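Local coordinates for methylated RNA-binding protein 1 (Saccharomyces cerevisiae S288c, PDB 4RCM) that reads N6-methyladenosine marks in RNA through its YTH domain and lowers the stability of PHO4 mRNA by binding its 3' untranslated region, at residues Leu87-Ser90 / Ile91-Asp94; Thr131-Arg134 / Asp135-Ile139; Ser146-Asn149 / Leu150-Gln154. One frame throughout, in Å; residues are numbered along the deposited sequence. Where two conformers were deposited one is given.

Contact 1: residues Leu87-Ser90 / Ile91-Asp94; sequences LDTS and IWED. With nucleotides of chain C.
Between Thr89 and Trp92 the backbone winds through a short 3-10 turn, closed by a weak hydrogen bond from Trp92 N to Thr89 O at 3.3 Å. The turn belongs to the loop between strands 72-79 and 102-112 of the YTH domain, and it carries a tryptophan of the methyladenosine pocket. Just ahead of it Asp88 makes an Asx turn: its OD1 accepts from Ser90 N, which approaches from above the carboxylate plane, and from Ser90 OG, 2.7 Å away on the syn side and close to that plane. Two donors on one oxygen fix the rotation of the carboxylate at the start of the turn.

The indole of Trp92 lies between its sequence neighbour and the RNA. Over the centre of one face sits CG1 of Ile91, which chi1 of 60° sets between its own backbone N and carbonyl carbon; the same CG1 lies 3.5 Å from Asp88 O. The methyl carbon C9 of the modified nucleotide 6MZ3 of chain C stands over the centre of the opposite face. Such a methyl-over-indole contact is of the CH-pi kind, and it fits the methyladenosine-binding role inferred for Trp92 by similarity. On the pyrrole side of the indole, Thr89 CB comes to 4.0 Å from Trp92 CD1, while Thr89 OG1 turns to Glu95 for its hydrogen bond. Trp38 packs edge-to-face with the indole, and the ring of His28 meets it at about 45°. The nearest approach of nucleotide to indole is from 6MZ3 C9 of chain C to Trp92 CD2, 3.3 Å.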
# COMPACT_ATOMS: atom_id res chain seq x y z
N LEU A 87 -5.18 -15.36 11.46
CA LEU A 87 -3.91 -15.27 10.69
C LEU A 87 -2.71 -15.13 11.63
O LEU A 87 -2.86 -14.69 12.74
CB LEU A 87 -3.94 -14.08 9.70
CG LEU A 87 -4.91 -14.16 8.51
CD1 LEU A 87 -5.15 -12.80 7.89
CD2 LEU A 87 -4.43 -15.14 7.44
N ASP A 88 -1.51 -15.49 11.16
CA ASP A 88 -0.27 -15.51 12.00
C ASP A 88 0.36 -14.11 12.19
O ASP A 88 1.35 -13.74 11.51
CB ASP A 88 0.77 -16.53 11.44
CG ASP A 88 2.05 -16.66 12.31
OD1 ASP A 88 2.01 -16.20 13.48
OD2 ASP A 88 3.10 -17.20 11.81
N THR A 89 -0.21 -13.33 13.11
CA THR A 89 0.35 -12.02 13.47
C THR A 89 1.70 -12.08 14.25
O THR A 89 2.26 -11.04 14.62
CB THR A 89 -0.69 -11.16 14.21
OG1 THR A 89 -1.23 -11.88 15.30
CG2 THR A 89 -1.87 -10.78 13.26
N SER A 90 2.26 -13.29 14.43
CA SER A 90 3.52 -13.46 15.16
C SER A 90 4.71 -12.98 14.32
O SER A 90 5.75 -12.72 14.88
CB SER A 90 3.75 -14.93 15.60
OG SER A 90 4.40 -15.70 14.57
N ILE A 91 4.54 -12.85 13.00
CA ILE A 91 5.62 -12.34 12.11
C ILE A 91 5.95 -10.87 12.39
O ILE A 91 6.97 -10.33 11.88
CB ILE A 91 5.24 -12.50 10.62
CG1 ILE A 91 3.96 -11.72 10.29
CG2 ILE A 91 5.06 -13.98 10.26
CD1 ILE A 91 3.51 -11.85 8.82
N TRP A 92 5.09 -10.19 13.12
CA TRP A 92 5.35 -8.78 13.48
C TRP A 92 6.16 -8.72 14.80
O TRP A 92 5.74 -9.28 15.81
CB TRP A 92 4.05 -7.96 13.64
CG TRP A 92 3.00 -8.12 12.49
CD1 TRP A 92 1.67 -8.35 12.64
CD2 TRP A 92 3.23 -8.04 11.09
NE1 TRP A 92 1.05 -8.46 11.41
CE2 TRP A 92 1.99 -8.25 10.44
CE3 TRP A 92 4.37 -7.81 10.31
CZ2 TRP A 92 1.86 -8.24 9.08
CZ3 TRP A 92 4.23 -7.83 8.95
CH2 TRP A 92 3.00 -8.04 8.35
N GLU A 93 7.29 -8.05 14.75
CA GLU A 93 7.98 -7.54 15.95
C GLU A 93 7.03 -6.60 16.69
O GLU A 93 6.34 -5.76 16.07
CB GLU A 93 9.26 -6.77 15.55
CG GLU A 93 10.24 -7.50 14.62
CD GLU A 93 10.84 -8.79 15.21
OE1 GLU A 93 11.13 -9.75 14.42
OE2 GLU A 93 11.03 -8.86 16.46
N ASP A 94 6.99 -6.73 18.01
CA ASP A 94 6.10 -5.92 18.88
C ASP A 94 4.64 -6.05 18.45
O ASP A 94 3.94 -5.05 18.30
CB ASP A 94 6.53 -4.45 18.87
C2 6MZ C 3 5.25 -1.47 11.25
C4 6MZ C 3 3.46 0.07 11.31
C5 6MZ C 3 2.50 -1.02 11.08
N9 6MZ C 3 2.72 1.20 11.38
N3 6MZ C 3 4.81 -0.21 11.38
N1 6MZ C 3 4.43 -2.52 11.05
C6 6MZ C 3 3.09 -2.39 10.95
N6 6MZ C 3 2.27 -3.45 10.79
C9 6MZ C 3 2.73 -4.82 10.87
N7 6MZ C 3 1.25 -0.48 11.06
C8 6MZ C 3 1.41 0.87 11.25
O5' 6MZ C 3 1.06 5.07 15.00
C5' 6MZ C 3 1.53 3.80 14.49
C4' 6MZ C 3 2.61 4.00 13.43
O4' 6MZ C 3 3.23 2.73 13.10
C1' 6MZ C 3 3.35 2.55 11.67
C2' 6MZ C 3 2.78 3.85 11.07
O2' 6MZ C 3 3.83 4.81 10.74
C3' 6MZ C 3 2.09 4.63 12.13
O3' 6MZ C 3 2.48 6.01 11.90

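Contact 2: residues Thr131-Arg134 / Asp135-Ile139; sequences THSR and DTQEI. With nucleotides of chain C.
Ser133 and Gln137 meet in a local contact round a type II beta turn, Arg134 to Gln137, in the connection from strand 128-129 to the edge strand 138-139 of the YTH domain. Gln137 N donates to Arg134 O, 3.2 Å away, and closes the turn. Behind that bond, Ser133 CB rests 3.7 Å from Gln137 CB and equally near Gln137 CG; the hydroxyl of Ser133 is taken up by Ile130 O. Inside the turn, Thr136 OG1 donates to the carbonyl of its own neighbour, Asp135 O, at 2.7 Å.

On the RNA side, Asp135 reaches the nucleotide 6MZ3 of chain C. Its CG stands anti to the backbone N (chi1 -171°), which carries the carboxylate past the ribose to the base, while CB stays 3.7 Å from the sugar carbon C2' of 6MZ3. One carboxylate oxygen, OD1, accepts from the backbone N of Lys22, an RNA-binding residue, and this bond ties the turn to strand 17-23. The other, Asp135 OD2, lies 3.4 Å from base carbon C8 of 6MZ3 of chain C.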
# COMPACT_ATOMS: atom_id res chain seq x y z
N THR A 131 3.98 12.24 -0.00
CA THR A 131 5.09 11.85 0.88
C THR A 131 4.95 12.28 2.36
O THR A 131 5.68 11.76 3.23
CB THR A 131 6.38 12.44 0.33
OG1 THR A 131 6.17 13.83 0.07
CG2 THR A 131 6.78 11.75 -0.97
N HIS A 132 4.02 13.20 2.64
CA HIS A 132 3.67 13.61 4.02
C HIS A 132 2.51 12.85 4.65
O HIS A 132 2.10 13.15 5.80
CB HIS A 132 3.32 15.10 4.03
CG HIS A 132 4.46 16.00 3.71
ND1 HIS A 132 4.76 17.11 4.46
CD2 HIS A 132 5.39 15.94 2.73
CE1 HIS A 132 5.82 17.71 3.95
NE2 HIS A 132 6.23 17.02 2.91
N SER A 133 1.95 11.87 3.94
CA SER A 133 0.80 11.15 4.43
C SER A 133 1.18 10.32 5.63
O SER A 133 2.27 9.74 5.69
CB SER A 133 0.21 10.23 3.34
OG SER A 133 0.01 10.94 2.14
N ARG A 134 0.29 10.26 6.59
CA ARG A 134 0.41 9.33 7.66
C ARG A 134 -0.30 8.01 7.30
O ARG A 134 -0.86 7.86 6.21
CB ARG A 134 -0.20 9.92 8.95
CG ARG A 134 0.47 11.17 9.52
CD ARG A 134 -0.40 11.76 10.63
NE ARG A 134 -1.70 12.24 10.12
CZ ARG A 134 -1.97 13.49 9.77
NH1 ARG A 134 -1.06 14.46 9.87
NH2 ARG A 134 -3.18 13.79 9.32
N ASP A 135 -0.33 7.10 8.27
CA ASP A 135 -0.77 5.74 8.05
C ASP A 135 -2.26 5.68 7.84
O ASP A 135 -3.04 6.23 8.64
CB ASP A 135 -0.32 4.84 9.23
CG ASP A 135 -0.55 3.37 8.97
OD1 ASP A 135 -0.10 2.87 7.90
OD2 ASP A 135 -1.15 2.68 9.84
N THR A 136 -2.63 5.01 6.77
CA THR A 136 -4.01 4.90 6.24
C THR A 136 -4.69 6.16 5.74
O THR A 136 -5.91 6.21 5.60
CB THR A 136 -4.95 4.10 7.19
OG1 THR A 136 -5.40 4.89 8.29
CG2 THR A 136 -4.20 2.87 7.68
N GLN A 137 -3.88 7.16 5.37
CA GLN A 137 -4.38 8.35 4.73
C GLN A 137 -5.04 7.95 3.42
O GLN A 137 -4.38 7.29 2.58
CB GLN A 137 -3.19 9.29 4.43
CG GLN A 137 -3.48 10.42 3.48
CD GLN A 137 -4.55 11.36 3.99
OE1 GLN A 137 -5.56 11.62 3.31
NE2 GLN A 137 -4.34 11.90 5.19
N GLU A 138 -6.30 8.33 3.23
CA GLU A 138 -6.99 8.05 1.94
C GLU A 138 -6.56 8.95 0.81
O GLU A 138 -6.40 10.17 0.99
CB GLU A 138 -8.49 8.09 2.04
CG GLU A 138 -9.17 7.73 0.72
CD GLU A 138 -10.59 7.24 0.85
OE1 GLU A 138 -11.17 7.29 1.94
OE2 GLU A 138 -11.14 6.77 -0.16
N ILE A 139 -6.43 8.35 -0.36
CA ILE A 139 -5.97 9.04 -1.55
C ILE A 139 -7.10 9.02 -2.63
O ILE A 139 -7.53 7.95 -3.06
CB ILE A 139 -4.71 8.39 -2.14
CG1 ILE A 139 -3.55 8.30 -1.10
CG2 ILE A 139 -4.28 9.12 -3.39
CD1 ILE A 139 -2.94 9.61 -0.65
C2 6MZ C 3 5.25 -1.47 11.25
C4 6MZ C 3 3.46 0.07 11.31
C5 6MZ C 3 2.50 -1.02 11.08
N9 6MZ C 3 2.72 1.20 11.38
N3 6MZ C 3 4.81 -0.21 11.38
N1 6MZ C 3 4.43 -2.52 11.05
C6 6MZ C 3 3.09 -2.39 10.95
N6 6MZ C 3 2.27 -3.45 10.79
C9 6MZ C 3 2.73 -4.82 10.87
N7 6MZ C 3 1.25 -0.48 11.06
C8 6MZ C 3 1.41 0.87 11.25
O5' 6MZ C 3 1.06 5.07 15.00
C5' 6MZ C 3 1.53 3.80 14.49
C4' 6MZ C 3 2.61 4.00 13.43
O4' 6MZ C 3 3.23 2.73 13.10
C1' 6MZ C 3 3.35 2.55 11.67
C2' 6MZ C 3 2.78 3.85 11.07
O2' 6MZ C 3 3.83 4.81 10.74
C3' 6MZ C 3 2.09 4.63 12.13
O3' 6MZ C 3 2.48 6.01 11.90

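Contact 3: residues Ser146-Asn149 / Leu150-Gln154; sequences SIIN and LFKTQ
The Phe151 ring is met at its edge, in its plane, by the CG2 methyl of Ile147, which comes to 3.7 Å from Phe151 CE2. The two side chains run side by side and point the same way, so the methyl lies along the rim of the ring and not over a face. Ile147 O also lies at this edge, close to the ring plane and 3.4 Å from Phe151 CD2. Ile108 and Ile112 of strand 102-112, with Phe73 and Val76 of strand 72-79, touch the phenylalanine from the sheet.

Ile147 and Phe151 stand one turn apart on helix 141-151, which packs against the mixed sheet at the heart of the YTH domain. Along this part of the helix, i to i+4 bonds run from Leu150 N to Ser146 O, from Phe151 N to Ile147 O and from Lys152 N to Ile148 O, the last at 2.9 Å.

Lys152 crosses Ile148 at an angle, its CD 3.7 Å from Ile148 CG2; CG anti to the carbonyl carbon (chi1 -81°) brings CG and CD back beside Ile148, and NZ ends on Leu10 O. Further on, Thr153 takes the next carbonyl with its side chain: OG1 donates to Asn149 O at 3.1 Å, in the carbonyl plane and on a lone pair. A valine here, lacking the hydroxyl, would probably leave Asn149 O less well satisfied, since the backbone N of Thr153 meets that oxygen at a poor angle. Thr153 N instead bonds to Leu150 O, at 3.2 Å.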
# COMPACT_ATOMS: atom_id res chain seq x y z
N SER A 146 -3.35 7.84 -11.17
CA SER A 146 -2.15 8.43 -11.81
C SER A 146 -0.87 7.89 -11.14
O SER A 146 0.13 7.65 -11.81
CB SER A 146 -2.20 9.96 -11.78
OG SER A 146 -2.05 10.43 -10.46
N ILE A 147 -0.88 7.67 -9.82
CA ILE A 147 0.28 7.07 -9.16
C ILE A 147 0.49 5.59 -9.58
O ILE A 147 1.62 5.17 -9.84
CB ILE A 147 0.28 7.28 -7.63
CG1 ILE A 147 0.30 8.77 -7.28
CG2 ILE A 147 1.57 6.71 -7.03
CD1 ILE A 147 -0.25 9.10 -5.91
N ILE A 148 -0.58 4.81 -9.69
CA ILE A 148 -0.44 3.43 -10.21
C ILE A 148 0.26 3.47 -11.56
O ILE A 148 1.14 2.65 -11.80
CB ILE A 148 -1.79 2.70 -10.36
CG1 ILE A 148 -2.39 2.46 -8.99
CG2 ILE A 148 -1.62 1.37 -11.06
CD1 ILE A 148 -1.60 1.44 -8.14
N ASN A 149 -0.09 4.45 -12.41
CA ASN A 149 0.45 4.49 -13.77
C ASN A 149 1.93 4.79 -13.79
O ASN A 149 2.68 4.28 -14.67
CB ASN A 149 -0.31 5.48 -14.67
CG ASN A 149 -1.68 4.96 -15.10
OD1 ASN A 149 -1.89 3.73 -15.26
ND2 ASN A 149 -2.62 5.87 -15.24
N LEU A 150 2.38 5.58 -12.82
CA LEU A 150 3.82 5.81 -12.65
C LEU A 150 4.49 4.51 -12.18
O LEU A 150 5.56 4.14 -12.65
CB LEU A 150 4.06 6.98 -11.69
CG LEU A 150 5.46 7.48 -11.39
CD1 LEU A 150 6.10 8.18 -12.60
CD2 LEU A 150 5.45 8.42 -10.18
N PHE A 151 3.84 3.80 -11.26
CA PHE A 151 4.40 2.54 -10.76
C PHE A 151 4.53 1.48 -11.88
O PHE A 151 5.44 0.64 -11.83
CB PHE A 151 3.57 1.97 -9.57
CG PHE A 151 4.04 2.43 -8.19
CD1 PHE A 151 5.07 1.73 -7.51
CD2 PHE A 151 3.44 3.50 -7.55
CE1 PHE A 151 5.51 2.12 -6.23
CE2 PHE A 151 3.89 3.91 -6.28
CZ PHE A 151 4.91 3.21 -5.61
N LYS A 152 3.59 1.50 -12.85
CA LYS A 152 3.55 0.56 -13.98
C LYS A 152 4.59 0.88 -15.06
O LYS A 152 4.71 0.16 -16.04
CB LYS A 152 2.14 0.53 -14.66
CG LYS A 152 1.11 -0.33 -13.95
CD LYS A 152 -0.33 0.06 -14.28
CE LYS A 152 -1.14 -1.00 -15.00
NZ LYS A 152 -2.49 -0.53 -15.47
N THR A 153 5.31 1.99 -14.94
CA THR A 153 6.23 2.35 -16.01
C THR A 153 7.47 1.45 -15.97
O THR A 153 8.13 1.34 -14.93
CB THR A 153 6.66 3.80 -15.93
OG1 THR A 153 5.49 4.63 -15.95
CG2 THR A 153 7.57 4.17 -17.14
N GLN A 154 7.80 0.86 -17.11
CA GLN A 154 8.94 -0.05 -17.21
C GLN A 154 10.21 0.78 -17.39
O GLN A 154 10.80 0.76 -18.45
CB GLN A 154 8.74 -1.02 -18.39
CG GLN A 154 9.04 -0.44 -19.77

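From the N terminus the three contacts follow in series, none nesting in or crossing another; contacts 1 and 2 each close a short turn, while contact 3 runs along a helix. Contact 1 lies in the loop between strands 72-79 and 102-112, contact 2 in the approach to edge strand 138-139, and contact 3 at the far end of helix 141-151, which follows that strand. Contacts 1 and 2 have centres 23 Å apart, yet both touch the same methyladenosine: one its methyl group, the other its ribose and base. Contact 3, about 16 Å from the RNA at its nearest atom, lies across the chain's centre from contact 1, and its buried side chains pack the helix on strands 61-67, 72-79 and 102-112.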